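Local structure of glycoside hydrolase family 16 protein (Bacteroides ovatus, 7KR6) at residues N189-G194 with S211-K216. The protein is a family 16 glycoside hydrolase that probably acts as an endo-glucanase on mixed-linkage beta-glucans, cleaving O-glycosidic bonds within the chain. The protein carries 1 engineered substitution. Numbering follows the deposited sequence.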
ATOM      1  N   ASN A 189       5.051  21.143   2.125  1.00 22.34           N
ATOM      2  CA  ASN A 189       4.882  22.047   0.973  1.00 23.60           C
ATOM      3  C   ASN A 189       4.906  21.258  -0.324  1.00 22.60           C
ATOM      4  O   ASN A 189       5.438  20.127  -0.320  1.00 21.99           O
ATOM      5  CB  ASN A 189       6.015  23.081   0.947  1.00 26.66           C
ATOM      6  CG  ASN A 189       6.127  23.831   2.251  1.00 29.16           C
ATOM      7  OD1 ASN A 189       7.143  23.737   2.963  1.00 35.82           O
ATOM      8  ND2 ASN A 189       5.077  24.551   2.563  1.00 30.57           N
ATOM      9  N   SER A 190       4.440  21.861  -1.418  1.00 23.61           N
ATOM     10  CA  SER A 190       4.485  21.229  -2.760  1.00 23.07           C
ATOM     11  C   SER A 190       5.929  20.850  -3.127  1.00 22.67           C
ATOM     12  O   SER A 190       6.869  21.665  -2.883  1.00 23.45           O
ATOM     13  CB  SER A 190       3.907  22.129  -3.816  1.00 21.08           C
ATOM     14  OG  SER A 190       4.158  21.609  -5.099  1.00 21.91           O
ATOM     15  N   LEU A 191       6.119  19.625  -3.629  1.00 21.83           N
ATOM     16  CA  LEU A 191       7.388  19.137  -4.218  1.00 20.44           C
ATOM     17  C   LEU A 191       7.355  19.315  -5.721  1.00 20.88           C
ATOM     18  O   LEU A 191       8.341  18.959  -6.373  1.00 21.37           O
ATOM     19  CB  LEU A 191       7.607  17.677  -3.837  1.00 20.33           C
ATOM     20  CG  LEU A 191       7.780  17.474  -2.349  1.00 21.39           C
ATOM     21  CD1 LEU A 191       7.759  15.972  -2.063  1.00 21.25           C
ATOM     22  CD2 LEU A 191       9.094  18.107  -1.846  1.00 23.31           C
ATOM     23  N   GLN A 192       6.292  19.961  -6.247  1.00 21.38           N
ATOM     24  CA  GLN A 192       6.032  20.026  -7.692  1.00 21.93           C
ATOM     25  C   GLN A 192       5.827  21.512  -8.020  1.00 23.79           C
ATOM     26  O   GLN A 192       4.824  21.849  -8.646  1.00 25.84           O
ATOM     27  CB  GLN A 192       4.868  19.142  -8.111  1.00 21.24           C
ATOM     28  CG  GLN A 192       5.093  17.668  -7.804  1.00 20.67           C
ATOM     29  CD  GLN A 192       3.871  16.807  -8.045  1.00 21.49           C
ATOM     30  OE1 GLN A 192       2.852  17.279  -8.556  1.00 21.15           O
ATOM     31  NE2 GLN A 192       3.919  15.561  -7.597  1.00 19.15           N
ATOM     32  N   ASP A 193       6.773  22.316  -7.552  1.00 24.91           N
ATOM     33  CA  ASP A 193       6.620  23.782  -7.341  1.00 27.28           C
ATOM     34  C   ASP A 193       7.643  24.503  -8.231  1.00 28.04           C
ATOM     35  O   ASP A 193       7.910  25.664  -7.953  1.00 30.93           O
ATOM     36  CB  ASP A 193       6.882  24.154  -5.883  1.00 27.06           C
ATOM     37  CG  ASP A 193       8.269  23.806  -5.331  1.00 31.47           C
ATOM     38  OD1 ASP A 193       8.904  22.890  -5.888  1.00 26.45           O
ATOM     39  OD2 ASP A 193       8.675  24.429  -4.293  1.00 29.72           O
ATOM     40  N   GLY A 194       8.257  23.815  -9.191  1.00 28.12           N
ATOM     41  CA  GLY A 194       9.281  24.425 -10.067  1.00 31.85           C
ATOM     42  C   GLY A 194      10.639  24.585  -9.394  1.00 31.74           C
ATOM     43  O   GLY A 194      11.489  25.266  -9.995  1.00 33.95           O
ATOM     44  N   SER A 211      14.598  10.835   3.955  1.00 19.79           N
ATOM     45  CA  SER A 211      14.420  12.276   4.242  1.00 19.39           C
ATOM     46  C   SER A 211      14.077  13.048   2.975  1.00 20.24           C
ATOM     47  O   SER A 211      14.533  12.683   1.869  1.00 19.38           O
ATOM     48  CB  SER A 211      15.642  12.876   4.959  1.00 20.27           C
ATOM     49  OG  SER A 211      15.967  12.171   6.152  1.00 21.94           O
ATOM     50  N   ILE A 212      13.359  14.166   3.146  1.00 19.16           N
ATOM     51  CA  ILE A 212      12.980  15.064   2.048  1.00 20.09           C
ATOM     52  C   ILE A 212      13.304  16.471   2.550  1.00 20.08           C
ATOM     53  O   ILE A 212      12.763  16.866   3.595  1.00 20.44           O
ATOM     54  CB  ILE A 212      11.507  14.873   1.612  1.00 21.24           C
ATOM     55  CG1 ILE A 212      11.252  13.423   1.187  1.00 23.91           C
ATOM     56  CG2 ILE A 212      11.137  15.833   0.511  1.00 21.78           C
ATOM     57  CD1 ILE A 212       9.791  13.064   1.080  1.00 23.85           C
ATOM     58  N   ASP A 213      14.205  17.116   1.838  1.00 21.41           N
ATOM     59  CA  ASP A 213      14.773  18.418   2.234  1.00 22.26           C
ATOM     60  C   ASP A 213      15.225  18.370   3.688  1.00 22.37           C
ATOM     61  O   ASP A 213      14.904  19.306   4.460  1.00 21.85           O
ATOM     62  CB  ASP A 213      13.748  19.511   1.974  1.00 23.65           C
ATOM     63  CG  ASP A 213      13.508  19.823   0.510  1.00 25.21           C
ATOM     64  OD1 ASP A 213      14.415  19.615  -0.278  1.00 26.32           O
ATOM     65  OD2 ASP A 213      12.414  20.336   0.196  1.00 31.80           O
ATOM     66  N   ASN A 214      15.888  17.270   4.063  1.00 21.15           N
ATOM     67  CA  ASN A 214      16.574  17.069   5.361  1.00 24.04           C
ATOM     68  C   ASN A 214      15.579  16.931   6.511  1.00 20.62           C
ATOM     69  O   ASN A 214      16.002  16.874   7.674  1.00 24.32           O
ATOM     70  CB  ASN A 214      17.591  18.171   5.625  1.00 23.67           C
ATOM     71  CG  ASN A 214      18.680  18.187   4.585  1.00 31.84           C
ATOM     72  OD1 ASN A 214      19.184  17.139   4.196  1.00 28.96           O
ATOM     73  ND2 ASN A 214      18.977  19.368   4.082  1.00 35.63           N
ATOM     74  N   VAL A 215      14.310  16.695   6.220  1.00 19.25           N
ATOM     75  CA  VAL A 215      13.321  16.361   7.263  1.00 19.73           C
ATOM     76  C   VAL A 215      13.036  14.856   7.152  1.00 20.42           C
ATOM     77  O   VAL A 215      12.570  14.415   6.068  1.00 20.44           O
ATOM     78  CB  VAL A 215      12.050  17.220   7.130  1.00 21.20           C
ATOM     79  CG1 VAL A 215      11.024  16.867   8.179  1.00 21.75           C
ATOM     80  CG2 VAL A 215      12.392  18.707   7.204  1.00 21.77           C
ATOM     81  N   LYS A 216      13.258  14.117   8.213  1.00 20.48           N
ATOM     82  CA  LYS A 216      13.072  12.651   8.189  1.00 21.21           C
ATOM     83  C   LYS A 216      11.585  12.382   7.942  1.00 21.44           C
ATOM     84  O   LYS A 216      10.687  12.983   8.606  1.00 23.62           O
ATOM     85  CB  LYS A 216      13.683  12.036   9.437  1.00 23.10           C
ATOM     86  CG  LYS A 216      15.204  12.201   9.458  1.00 25.00           C
ATOM     87  CD  LYS A 216      15.891  11.554  10.607  1.00 27.66           C
ATOM     88  CE  LYS A 216      17.385  11.717  10.437  1.00 27.75           C
ATOM     89  NZ  LYS A 216      18.096  11.029  11.527  1.00 29.96           N
TER
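Leu191 and Ile212 meet through a single pair of methyl groups, CD2 of Leu191 lying 3.9 Å from CG2 of Ile212. The side chains cross at about a right angle and touch through one methyl each. In Ile212 the branch methyl CG2 stands anti to the backbone N and reaches the leucine, while CG1 is anti to the carbonyl carbon (chi1 -58°). The interface is small, burying 90 Å², yet both residues are buried because other parts of the fold close round them.

No hydrogen bond links the two segments directly. Asp213 borders the apolar pair, with OD2 4.5 Å from Leu191 CD2, but its carboxylate is engaged by His197 ND1 at OD2 and by the backbone N of Thr198 at OD1. His197 also bonds through NE2 to Asp193 OD1, and this imidazole bridges the carboxylates of the two segments, which would favour its doubly protonated form. Within 189-194, Ser190 OG accepts from Gln192 N at 2.9 Å, an ST turn that spans Leu191; OG also hydrogen-bonds Glu162 OE1.

Ile212 to Val215 form the type I' turn of a beta hairpin with a two-residue loop (Asp213, Asn214), closed by Ile212 N to Val215 O at 3.0 Å and Val215 N to Ile212 O at 3.1 Å. This hairpin joins strands 207-212 and 215-221, whereas 189-194 belongs to the loop between strands 179-186 and 197-203. In the GH16 beta-jelly-roll sandwich, Tyr199 of strand 197-203 and Val165 of strand 164-171 each pack on both Leu191 and Ile212, and Met150 of strand 144-150 also touches Leu191.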